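Local coordinates for D-lactate dehydrogenase (Fermentative) (Pseudomonas aeruginosa, PDB 5Z20), which probably catalyses the NADH-dependent reduction of pyruvate to D-lactate and the reverse oxidation, at residues R18-S23 with Q59-V64; A48-D53 with R74-R79; V163-T168 with S218-L223. All coordinates share one frame; numbering follows the deposited sequence.

Interaction 1: R18-S23 with Q59-V64; sequences RILFFS and QGFEVV
Arg-18 and Phe-61 meet in a cation-pi stack. The guanidinium lies nearly flat on the ring, with the two planes 20° apart and CZ of Arg-18 at 4.2 Å from the centroid of Phe-61. A bend in the arginine chain at chi3 (88°) turns the head group over the phenyl face, which places NH1 above the ring centre and brings NH2 of Arg-18 to 3.6 Å from CZ of Phe-61. At the guanidinium edge, and in its plane, NH1 of Arg-18 is 3.4 Å from O of Gly-60, while NE makes a weak, long ion pair with Glu-42.

A CH-pi contact occupies the opposite face of the same ring. CB of Leu-20 stands 3.9 Å from the Phe-61 centroid, so the phenyl group is held between an aliphatic carbon and a cation; the ring of His-44 meets it edge-to-face.

The backbone contacts are those of two parallel strands. Strand 18-21 lies between strands 42-45 and 63-66 in the five-stranded parallel sheet (order 2-1-3-4-5) of the flavodoxin-like domain that accompanies the NAD-binding domain in this family. N of Leu-20 donates to O of Val-63 at 3.0 Å with a nearly straight N-H...O angle of 166°. The same carbonyl receives a CA-H...O contact from Ile-19, and a matching one runs from CA of Val-64 to O of Leu-20.

Apolar side chains lie on both faces, but the bridged ones touch only on the face of Ile-19 and Val-63; on the other, Leu-20 packs on Phe-61. Ile-19 and Val-63 lie side by side, CG2 of Ile-19 at 4.0 Å from CG1 of Val-63, and Ile-331 of helix 317-335 packs on both. CG1 of Val-64 lies at the edge of the Phe-22 ring, in its plane, 3.8 Å from CD2 of Phe-22.

Interaction 2: A48-D53 with R74-R79; sequences AHLQAD and RPVLER
Val-76, in the first turn of helix 74-82, packs against Leu-50 and Ala-52 of the loop after strand 42-45; its two methyl branches take different partners. This is a loop-on-helix contact of the flavodoxin-like alpha/beta domain: helix 74-82 follows strand 63-66, and the loop 48-53 passes along one side of the helix, from Val-76 to Arg-79. With CG1 anti to the backbone N (chi1 176°), Val-76 directs that branch at the isobutyl group of Leu-50, whose CD1 lies 3.8 Å from CG1 of Val-76. The two side chains cross obliquely, and the CG of Leu-50 is equally near. Leu-50 also packs on Phe-22 and Leu-72. The second branch, CG2 of Val-76, rests on the loop backbone, 3.7 Å from N of Ala-52.

One helical turn further on, Arg-79 takes up the other part of Ala-52. The chain, extended from CG to NE, brings the head group to the loop, and chi4 (-95°) turns one guanidinium face to the carbonyl of Ala-52. O of Ala-52 sits 3.3 Å above that plane, toward the rim, and 3.6 Å from NE of Arg-79. An oxygen so placed is not aligned with the N-H bonds, which lie in the plane; the approach is a face contact of a positive group with a carbonyl.

Each segment also has a polar link of its own. Arg-74 and Glu-78 form a salt bridge one turn apart on the helix, NE to OE2 at 2.7 Å. In the loop, NE2 of Gln-51 donates to OD1 of Asp-53 at 2.9 Å, reaching the carboxylate on its syn side.

Interaction 3: V163-T168 with S218-L223; sequences VGVIGT and SLHCPL. With NAI (1,4-dihydronicotinamide adenine dinucleotide), chain L.
The imidazole of His-220 is approached obliquely by two groups, CG1 of Val-165 and O of Gly-167, the latter 3.4 Å from CB of His-220. Phe-175 meets the same ring with planes at about 45°. The adenine of the bound NADH is the second flat group: Cys-221 CB stands over one face, 3.6 Å from N3A, and Pro-222 CD lies above C8A on the same face.

Backbone bonds from Ser-218 N to Gly-164 O and, straighter at 171°, from Ile-166 N to Ser-218 O pair the parallel strands; His-220 N to Ile-166 O, 2.8 Å and more bent at 155°, extends the pairing past the strand ends. Beside them CD1 of Ile-166 meets CD2 of Leu-219 at 3.7 Å.

This is the centre of the Rossmann fold, where strands 162-166 and 216-219 adjoin and the GxGxxG-like turn begins. The CA of Gly-167 lies 3.7 Å from ribose O4B; its phi is positive, and the backbone of His-220 and Cys-221 leaves no room for a CB. This suggests a division of labour: Cys-221 and Pro-222 probably give the adenine an apolar surface, while Asp-190 and the amides of Gln-170 and Ile-171 supply hydrogen bonds to the cofactor.

Interactions 1 and 3 are both buried pairings of parallel strands, but in different sheets on opposite sides of the chain's centre, with centres about 33 Å apart. Interaction 3 is knit by backbone bonds and opens at its strand ends onto the cofactor; interaction 1 lies away from the annotated sites and adds a cation-pi stack at its partly exposed margin. Interaction 2 is only partly buried, a loop against a helix without hydrogen bonds between its segments. It adjoins interaction 1 directly: Ser-23 OG is 2.8 Å from His-49 ND1, a probable hydrogen bond, and strand 63-66 leads on to helix 74-82, consistent with both belonging to the same domain.

Interaction 1: R18-S23 with Q59-V64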
loop_
_atom_site.group_PDB
_atom_site.type_symbol
_atom_site.label_atom_id
_atom_site.label_comp_id
_atom_site.label_asym_id
_atom_site.label_seq_id
_atom_site.Cartn_x
_atom_site.Cartn_y
_atom_site.Cartn_z
ATOM N N ARG B 18 6.864 -5.576 -43.675
ATOM C CA ARG B 18 7.473 -5.680 -42.362
ATOM C C ARG B 18 7.333 -4.399 -41.564
ATOM O O ARG B 18 7.670 -3.313 -42.037
ATOM C CB ARG B 18 8.959 -6.004 -42.512
ATOM C CG ARG B 18 9.257 -7.404 -43.022
ATOM C CD ARG B 18 10.668 -7.482 -43.590
ATOM N NE ARG B 18 11.658 -7.818 -42.570
ATOM C CZ ARG B 18 12.628 -6.997 -42.171
ATOM N NH1 ARG B 18 12.735 -5.789 -42.701
ATOM N NH2 ARG B 18 13.488 -7.387 -41.240
ATOM N N ILE B 19 6.851 -4.551 -40.339
ATOM C CA ILE B 19 6.599 -3.400 -39.443
ATOM C C ILE B 19 7.393 -3.541 -38.185
ATOM O O ILE B 19 7.288 -4.564 -37.478
ATOM C CB ILE B 19 5.098 -3.330 -39.110
ATOM C CG1 ILE B 19 4.259 -3.325 -40.407
ATOM C CG2 ILE B 19 4.750 -2.112 -38.299
ATOM C CD1 ILE B 19 2.772 -3.632 -40.178
ATOM N N LEU B 20 8.128 -2.499 -37.844
ATOM C CA LEU B 20 8.806 -2.425 -36.555
ATOM C C LEU B 20 8.058 -1.483 -35.568
ATOM O O LEU B 20 7.882 -0.312 -35.845
ATOM C CB LEU B 20 10.220 -1.900 -36.699
ATOM C CG LEU B 20 11.007 -1.878 -35.377
ATOM C CD1 LEU B 20 11.204 -3.297 -34.827
ATOM C CD2 LEU B 20 12.359 -1.287 -35.581
ATOM N N PHE B 21 7.671 -2.034 -34.432
ATOM C CA PHE B 21 7.009 -1.293 -33.365
ATOM C C PHE B 21 8.074 -0.913 -32.325
ATOM O O PHE B 21 8.687 -1.790 -31.745
ATOM C CB PHE B 21 5.978 -2.190 -32.691
ATOM C CG PHE B 21 4.805 -2.565 -33.552
ATOM C CD1 PHE B 21 4.919 -3.529 -34.549
ATOM C CD2 PHE B 21 3.610 -1.982 -33.361
ATOM C CE1 PHE B 21 3.834 -3.847 -35.350
ATOM C CE2 PHE B 21 2.504 -2.302 -34.108
ATOM C CZ PHE B 21 2.627 -3.233 -35.111
ATOM N N PHE B 22 8.212 0.361 -32.019
ATOM C CA PHE B 22 8.935 0.807 -30.830
ATOM C C PHE B 22 8.053 0.898 -29.599
ATOM O O PHE B 22 6.822 0.919 -29.682
ATOM C CB PHE B 22 9.593 2.164 -31.091
ATOM C CG PHE B 22 10.799 2.092 -32.048
ATOM C CD1 PHE B 22 12.062 1.839 -31.565
ATOM C CD2 PHE B 22 10.618 2.265 -33.389
ATOM C CE1 PHE B 22 13.131 1.780 -32.418
ATOM C CE2 PHE B 22 11.677 2.158 -34.274
ATOM C CZ PHE B 22 12.931 1.931 -33.793
ATOM N N SER B 23 8.693 0.990 -28.438
ATOM C CA SER B 23 7.987 1.115 -27.121
ATOM C C SER B 23 6.910 0.080 -26.961
ATOM O O SER B 23 5.870 0.337 -26.382
ATOM C CB SER B 23 7.372 2.517 -26.961
ATOM O OG SER B 23 8.431 3.495 -27.003
ATOM N N GLN B 59 16.419 0.155 -39.262
ATOM C CA GLN B 59 17.072 0.073 -40.527
ATOM C C GLN B 59 16.507 -1.038 -41.381
ATOM O O GLN B 59 16.360 -2.142 -40.934
ATOM C CB GLN B 59 18.546 -0.089 -40.309
ATOM C CG GLN B 59 19.337 0.903 -41.086
ATOM C CD GLN B 59 20.023 0.224 -42.201
ATOM O OE1 GLN B 59 20.744 -0.722 -41.972
ATOM N NE2 GLN B 59 19.792 0.668 -43.410
ATOM N N GLY B 60 16.187 -0.717 -42.620
ATOM C CA GLY B 60 15.526 -1.694 -43.490
ATOM C C GLY B 60 14.014 -1.909 -43.309
ATOM O O GLY B 60 13.442 -2.740 -44.006
ATOM N N PHE B 61 13.393 -1.272 -42.325
ATOM C CA PHE B 61 11.948 -1.476 -42.094
ATOM C C PHE B 61 11.212 -0.358 -42.806
ATOM O O PHE B 61 11.415 0.831 -42.557
ATOM C CB PHE B 61 11.591 -1.471 -40.615
ATOM C CG PHE B 61 11.908 -2.754 -39.890
ATOM C CD1 PHE B 61 13.166 -2.986 -39.390
ATOM C CD2 PHE B 61 10.972 -3.761 -39.787
ATOM C CE1 PHE B 61 13.485 -4.190 -38.749
ATOM C CE2 PHE B 61 11.269 -4.949 -39.150
ATOM C CZ PHE B 61 12.515 -5.159 -38.601
ATOM N N GLU B 62 10.340 -0.769 -43.710
ATOM C CA GLU B 62 9.556 0.170 -44.470
ATOM C C GLU B 62 8.594 0.965 -43.623
ATOM O O GLU B 62 8.303 2.104 -43.951
ATOM C CB GLU B 62 8.774 -0.545 -45.595
ATOM C CG GLU B 62 9.672 -0.894 -46.758
ATOM C CD GLU B 62 8.965 -0.885 -48.081
ATOM O OE1 GLU B 62 7.737 -1.094 -48.103
ATOM O OE2 GLU B 62 9.688 -0.679 -49.090
ATOM N N VAL B 63 8.053 0.305 -42.604
ATOM C CA VAL B 63 7.077 0.905 -41.734
ATOM C C VAL B 63 7.537 0.835 -40.316
ATOM O O VAL B 63 7.940 -0.240 -39.801
ATOM C CB VAL B 63 5.703 0.180 -41.841
ATOM C CG1 VAL B 63 4.680 0.873 -40.983
ATOM C CG2 VAL B 63 5.210 0.183 -43.298
ATOM N N VAL B 64 7.395 1.960 -39.649
ATOM C CA VAL B 64 7.668 2.046 -38.230
ATOM C C VAL B 64 6.386 2.448 -37.530
ATOM O O VAL B 64 5.728 3.390 -37.938
ATOM C CB VAL B 64 8.791 3.060 -37.983
ATOM C CG1 VAL B 64 8.871 3.474 -36.559
ATOM C CG2 VAL B 64 10.135 2.433 -38.381
#

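Interaction 2: A48-D53 with R74-R79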
loop_
_atom_site.group_PDB
_atom_site.type_symbol
_atom_site.label_atom_id
_atom_site.label_comp_id
_atom_site.label_asym_id
_atom_site.label_seq_id
_atom_site.Cartn_x
_atom_site.Cartn_y
_atom_site.Cartn_z
ATOM N N ALA B 48 12.420 -1.021 -26.694
ATOM C CA ALA B 48 13.010 0.267 -26.472
ATOM C C ALA B 48 12.158 1.395 -27.069
ATOM O O ALA B 48 11.486 1.227 -28.090
ATOM C CB ALA B 48 14.396 0.307 -27.099
ATOM N N HIS B 49 12.332 2.570 -26.499
ATOM C CA HIS B 49 11.805 3.815 -27.047
ATOM C C HIS B 49 12.572 4.229 -28.257
ATOM O O HIS B 49 13.773 4.041 -28.334
ATOM C CB HIS B 49 11.877 4.969 -26.023
ATOM C CG HIS B 49 11.150 4.673 -24.756
ATOM N ND1 HIS B 49 9.863 4.140 -24.720
ATOM C CD2 HIS B 49 11.515 4.867 -23.460
ATOM C CE1 HIS B 49 9.482 4.026 -23.463
ATOM N NE2 HIS B 49 10.448 4.484 -22.682
ATOM N N LEU B 50 11.869 4.809 -29.209
ATOM C CA LEU B 50 12.508 5.388 -30.346
ATOM C C LEU B 50 13.156 6.715 -29.921
ATOM O O LEU B 50 12.474 7.620 -29.416
ATOM C CB LEU B 50 11.475 5.612 -31.464
ATOM C CG LEU B 50 11.982 6.357 -32.691
ATOM C CD1 LEU B 50 13.158 5.623 -33.304
ATOM C CD2 LEU B 50 10.854 6.509 -33.718
ATOM N N GLN B 51 14.441 6.839 -30.216
ATOM C CA GLN B 51 15.168 8.109 -30.101
ATOM C C GLN B 51 16.445 7.965 -30.953
ATOM O O GLN B 51 16.618 6.985 -31.679
ATOM C CB GLN B 51 15.577 8.382 -28.681
ATOM C CG GLN B 51 16.496 7.296 -28.209
ATOM C CD GLN B 51 16.374 7.021 -26.756
ATOM O OE1 GLN B 51 15.333 7.245 -26.143
ATOM N NE2 GLN B 51 17.451 6.510 -26.176
ATOM N N ALA B 52 17.255 9.017 -30.980
ATOM C CA ALA B 52 18.363 9.134 -31.968
ATOM C C ALA B 52 19.247 7.895 -31.944
ATOM O O ALA B 52 19.615 7.359 -32.969
ATOM C CB ALA B 52 19.183 10.384 -31.670
ATOM N N ASP B 53 19.496 7.370 -30.766
ATOM C CA ASP B 53 20.367 6.238 -30.699
ATOM C C ASP B 53 19.676 4.860 -30.790
ATOM O O ASP B 53 20.355 3.843 -30.734
ATOM C CB ASP B 53 21.338 6.386 -29.522
ATOM C CG ASP B 53 20.696 6.124 -28.216
ATOM O OD1 ASP B 53 19.483 5.940 -28.145
ATOM O OD2 ASP B 53 21.381 6.180 -27.211
ATOM N N ARG B 74 12.887 15.872 -35.922
ATOM C CA ARG B 74 13.650 15.903 -37.171
ATOM C C ARG B 74 14.873 14.993 -37.243
ATOM O O ARG B 74 15.013 14.253 -38.154
ATOM C CB ARG B 74 14.030 17.338 -37.520
ATOM C CG ARG B 74 15.156 17.523 -38.534
ATOM C CD ARG B 74 14.998 18.745 -39.423
ATOM N NE ARG B 74 14.999 18.322 -40.811
ATOM C CZ ARG B 74 14.145 18.719 -41.750
ATOM N NH1 ARG B 74 13.202 19.603 -41.500
ATOM N NH2 ARG B 74 14.236 18.231 -42.957
ATOM N N PRO B 75 15.753 15.027 -36.282
ATOM C CA PRO B 75 16.908 14.119 -36.425
ATOM C C PRO B 75 16.562 12.637 -36.406
ATOM O O PRO B 75 17.193 11.851 -37.120
ATOM C CB PRO B 75 17.802 14.467 -35.204
ATOM C CG PRO B 75 17.324 15.803 -34.724
ATOM C CD PRO B 75 15.840 15.843 -35.065
ATOM N N VAL B 76 15.528 12.247 -35.661
ATOM C CA VAL B 76 15.089 10.860 -35.736
ATOM C C VAL B 76 14.469 10.541 -37.114
ATOM O O VAL B 76 14.746 9.461 -37.697
ATOM C CB VAL B 76 14.150 10.478 -34.588
ATOM C CG1 VAL B 76 13.670 9.071 -34.773
ATOM C CG2 VAL B 76 14.890 10.629 -33.277
ATOM N N LEU B 77 13.611 11.420 -37.622
ATOM C CA LEU B 77 12.939 11.172 -38.862
ATOM C C LEU B 77 13.989 11.051 -39.981
ATOM O O LEU B 77 13.846 10.264 -40.930
ATOM C CB LEU B 77 11.953 12.273 -39.166
ATOM C CG LEU B 77 10.659 12.361 -38.321
ATOM C CD1 LEU B 77 9.932 13.684 -38.460
ATOM C CD2 LEU B 77 9.698 11.254 -38.690
ATOM N N GLU B 78 15.036 11.850 -39.894
ATOM C CA GLU B 78 16.103 11.812 -40.924
ATOM C C GLU B 78 16.824 10.476 -40.939
ATOM O O GLU B 78 16.989 9.874 -42.006
ATOM C CB GLU B 78 17.124 12.934 -40.724
ATOM C CG GLU B 78 16.609 14.257 -41.254
ATOM C CD GLU B 78 17.396 15.462 -40.772
ATOM O OE1 GLU B 78 18.324 15.312 -39.920
ATOM O OE2 GLU B 78 17.069 16.575 -41.221
ATOM N N ARG B 79 17.175 9.984 -39.752
ATOM C CA ARG B 79 17.728 8.620 -39.676
ATOM C C ARG B 79 16.776 7.543 -40.225
ATOM O O ARG B 79 17.192 6.678 -40.987
ATOM C CB ARG B 79 18.107 8.278 -38.273
ATOM C CG ARG B 79 19.249 9.108 -37.752
ATOM C CD ARG B 79 19.309 8.921 -36.250
ATOM N NE ARG B 79 20.316 9.757 -35.624
ATOM C CZ ARG B 79 21.555 9.392 -35.329
ATOM N NH1 ARG B 79 22.006 8.179 -35.599
ATOM N NH2 ARG B 79 22.362 10.276 -34.761
#

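Interaction 3: V163-T168 with S218-L223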
loop_
_atom_site.group_PDB
_atom_site.type_symbol
_atom_site.label_atom_id
_atom_site.label_comp_id
_atom_site.label_asym_id
_atom_site.label_seq_id
_atom_site.Cartn_x
_atom_site.Cartn_y
_atom_site.Cartn_z
ATOM N N VAL B 163 -18.425 22.342 -14.193
ATOM C CA VAL B 163 -17.391 21.630 -14.779
ATOM C C VAL B 163 -16.965 22.345 -16.012
ATOM O O VAL B 163 -17.755 22.493 -16.955
ATOM C CB VAL B 163 -17.906 20.201 -15.128
ATOM C CG1 VAL B 163 -16.862 19.458 -15.922
ATOM C CG2 VAL B 163 -18.308 19.437 -13.863
ATOM N N GLY B 164 -15.685 22.746 -16.048
ATOM C CA GLY B 164 -15.148 23.456 -17.193
ATOM C C GLY B 164 -14.304 22.541 -18.043
ATOM O O GLY B 164 -13.362 21.905 -17.533
ATOM N N VAL B 165 -14.615 22.523 -19.324
ATOM C CA VAL B 165 -13.945 21.701 -20.287
ATOM C C VAL B 165 -13.115 22.579 -21.204
ATOM O O VAL B 165 -13.667 23.387 -21.949
ATOM C CB VAL B 165 -14.975 20.909 -21.117
ATOM C CG1 VAL B 165 -14.273 20.021 -22.087
ATOM C CG2 VAL B 165 -15.873 20.115 -20.212
ATOM N N ILE B 166 -11.803 22.394 -21.190
ATOM C CA ILE B 166 -10.934 23.121 -22.056
ATOM C C ILE B 166 -10.613 22.194 -23.208
ATOM O O ILE B 166 -9.862 21.203 -23.075
ATOM C CB ILE B 166 -9.679 23.510 -21.287
ATOM C CG1 ILE B 166 -10.059 24.533 -20.209
ATOM C CG2 ILE B 166 -8.598 24.065 -22.200
ATOM C CD1 ILE B 166 -8.991 24.814 -19.197
ATOM N N GLY B 167 -11.163 22.519 -24.355
ATOM C CA GLY B 167 -11.005 21.683 -25.547
ATOM C C GLY B 167 -12.183 20.764 -25.731
ATOM O O GLY B 167 -12.247 19.729 -25.080
ATOM N N THR B 168 -13.109 21.176 -26.598
ATOM C CA THR B 168 -14.377 20.478 -26.791
ATOM C C THR B 168 -14.403 19.711 -28.098
ATOM O O THR B 168 -15.349 19.818 -28.868
ATOM C CB THR B 168 -15.558 21.475 -26.742
ATOM O OG1 THR B 168 -15.352 22.595 -27.641
ATOM C CG2 THR B 168 -15.661 22.027 -25.321
ATOM N N SER B 218 -11.196 20.153 -16.643
ATOM C CA SER B 218 -10.600 19.013 -17.324
ATOM C C SER B 218 -10.055 19.445 -18.666
ATOM O O SER B 218 -10.756 20.116 -19.423
ATOM C CB SER B 218 -11.659 17.892 -17.580
ATOM O OG SER B 218 -10.989 16.714 -18.009
ATOM N N LEU B 219 -8.821 19.064 -18.954
ATOM C CA LEU B 219 -8.079 19.444 -20.147
ATOM C C LEU B 219 -8.193 18.378 -21.226
ATOM O O LEU B 219 -7.839 17.222 -21.022
ATOM C CB LEU B 219 -6.574 19.621 -19.809
ATOM C CG LEU B 219 -6.268 20.557 -18.626
ATOM C CD1 LEU B 219 -4.792 20.582 -18.313
ATOM C CD2 LEU B 219 -6.701 21.948 -19.005
ATOM N N HIS B 220 -8.650 18.815 -22.387
ATOM C CA HIS B 220 -8.821 17.940 -23.548
ATOM C C HIS B 220 -8.442 18.609 -24.870
ATOM O O HIS B 220 -8.894 18.222 -25.922
ATOM C CB HIS B 220 -10.270 17.419 -23.586
ATOM C CG HIS B 220 -10.661 16.651 -22.361
ATOM N ND1 HIS B 220 -10.180 15.380 -22.090
ATOM C CD2 HIS B 220 -11.458 16.973 -21.322
ATOM C CE1 HIS B 220 -10.765 14.925 -21.003
ATOM N NE2 HIS B 220 -11.527 15.876 -20.506
ATOM N N CYS B 221 -7.535 19.569 -24.798
ATOM C CA CYS B 221 -6.979 20.188 -25.948
ATOM C C CYS B 221 -5.701 19.480 -26.283
ATOM O O CYS B 221 -5.042 18.924 -25.402
ATOM C CB CYS B 221 -6.723 21.691 -25.673
ATOM S SG CYS B 221 -5.682 22.011 -24.227
ATOM N N PRO B 222 -5.283 19.559 -27.534
ATOM C CA PRO B 222 -3.986 19.017 -27.858
ATOM C C PRO B 222 -2.837 19.860 -27.304
ATOM O O PRO B 222 -3.036 21.010 -26.945
ATOM C CB PRO B 222 -3.956 19.052 -29.402
ATOM C CG PRO B 222 -5.063 19.958 -29.825
ATOM C CD PRO B 222 -5.962 20.190 -28.673
ATOM N N LEU B 223 -1.638 19.273 -27.302
ATOM C CA LEU B 223 -0.440 20.016 -27.007
ATOM C C LEU B 223 0.043 20.673 -28.284
ATOM O O LEU B 223 0.323 19.976 -29.288
ATOM C CB LEU B 223 0.615 19.131 -26.419
ATOM C CG LEU B 223 1.958 19.823 -26.125
ATOM C CD1 LEU B 223 1.766 20.934 -25.080
ATOM C CD2 LEU B 223 3.051 18.833 -25.651
HETATM P PA NAI L . -9.781 16.710 -31.188
HETATM O O1A NAI L . -8.891 17.245 -32.136
HETATM O O2A NAI L . -10.992 16.048 -31.585
HETATM O O5B NAI L . -10.152 17.887 -30.288
HETATM C C5B NAI L . -9.256 18.783 -29.734
HETATM C C4B NAI L . -10.019 20.024 -29.349
HETATM O O4B NAI L . -9.151 20.928 -28.706
HETATM C C3B NAI L . -10.694 20.726 -30.533
HETATM O O3B NAI L . -11.997 21.210 -30.301
HETATM C C2B NAI L . -9.800 21.905 -30.649
HETATM O O2B NAI L . -10.349 23.047 -31.250
HETATM C C1B NAI L . -9.416 22.188 -29.216
HETATM N N9A NAI L . -8.286 23.120 -29.170
HETATM C C8A NAI L . -7.352 23.248 -30.100
HETATM N N7A NAI L . -6.504 24.177 -29.810
HETATM C C5A NAI L . -6.863 24.691 -28.675
HETATM C C6A NAI L . -6.343 25.750 -27.815
HETATM N N6A NAI L . -5.259 26.424 -28.162
HETATM N N1A NAI L . -6.992 25.994 -26.690
HETATM C C2A NAI L . -8.080 25.322 -26.381
HETATM N N3A NAI L . -8.595 24.352 -27.109
HETATM C C4A NAI L . -8.055 24.005 -28.252
HETATM O O3 NAI L . -8.850 15.829 -30.296
HETATM P PN NAI L . -9.269 14.712 -29.289
HETATM O O1N NAI L . -9.497 13.532 -30.026
HETATM O O2N NAI L . -10.289 15.222 -28.453
HETATM O O5D NAI L . -7.939 14.633 -28.544
HETATM C C5D NAI L . -7.605 15.479 -27.487
HETATM C C4D NAI L . -6.206 15.224 -26.946
HETATM O O4D NAI L . -6.154 14.326 -25.868
HETATM C C3D NAI L . -5.211 14.690 -27.940
HETATM O O3D NAI L . -4.560 15.710 -28.652
HETATM C C2D NAI L . -4.238 13.923 -27.078
HETATM O O2D NAI L . -3.105 14.675 -26.745
HETATM C C1D NAI L . -4.972 13.626 -25.808
HETATM N N1N NAI L . -5.191 12.201 -25.682
HETATM C C2N NAI L . -4.823 11.596 -24.576
HETATM C C3N NAI L . -5.012 10.245 -24.377
HETATM C C7N NAI L . -4.577 9.582 -23.087
HETATM O O7N NAI L . -4.332 8.441 -23.063
HETATM N N7N NAI L . -4.455 10.219 -21.974
HETATM C C4N NAI L . -5.558 9.525 -25.431
HETATM C C5N NAI L . -5.919 10.168 -26.585
HETATM C C6N NAI L . -5.730 11.522 -26.677
#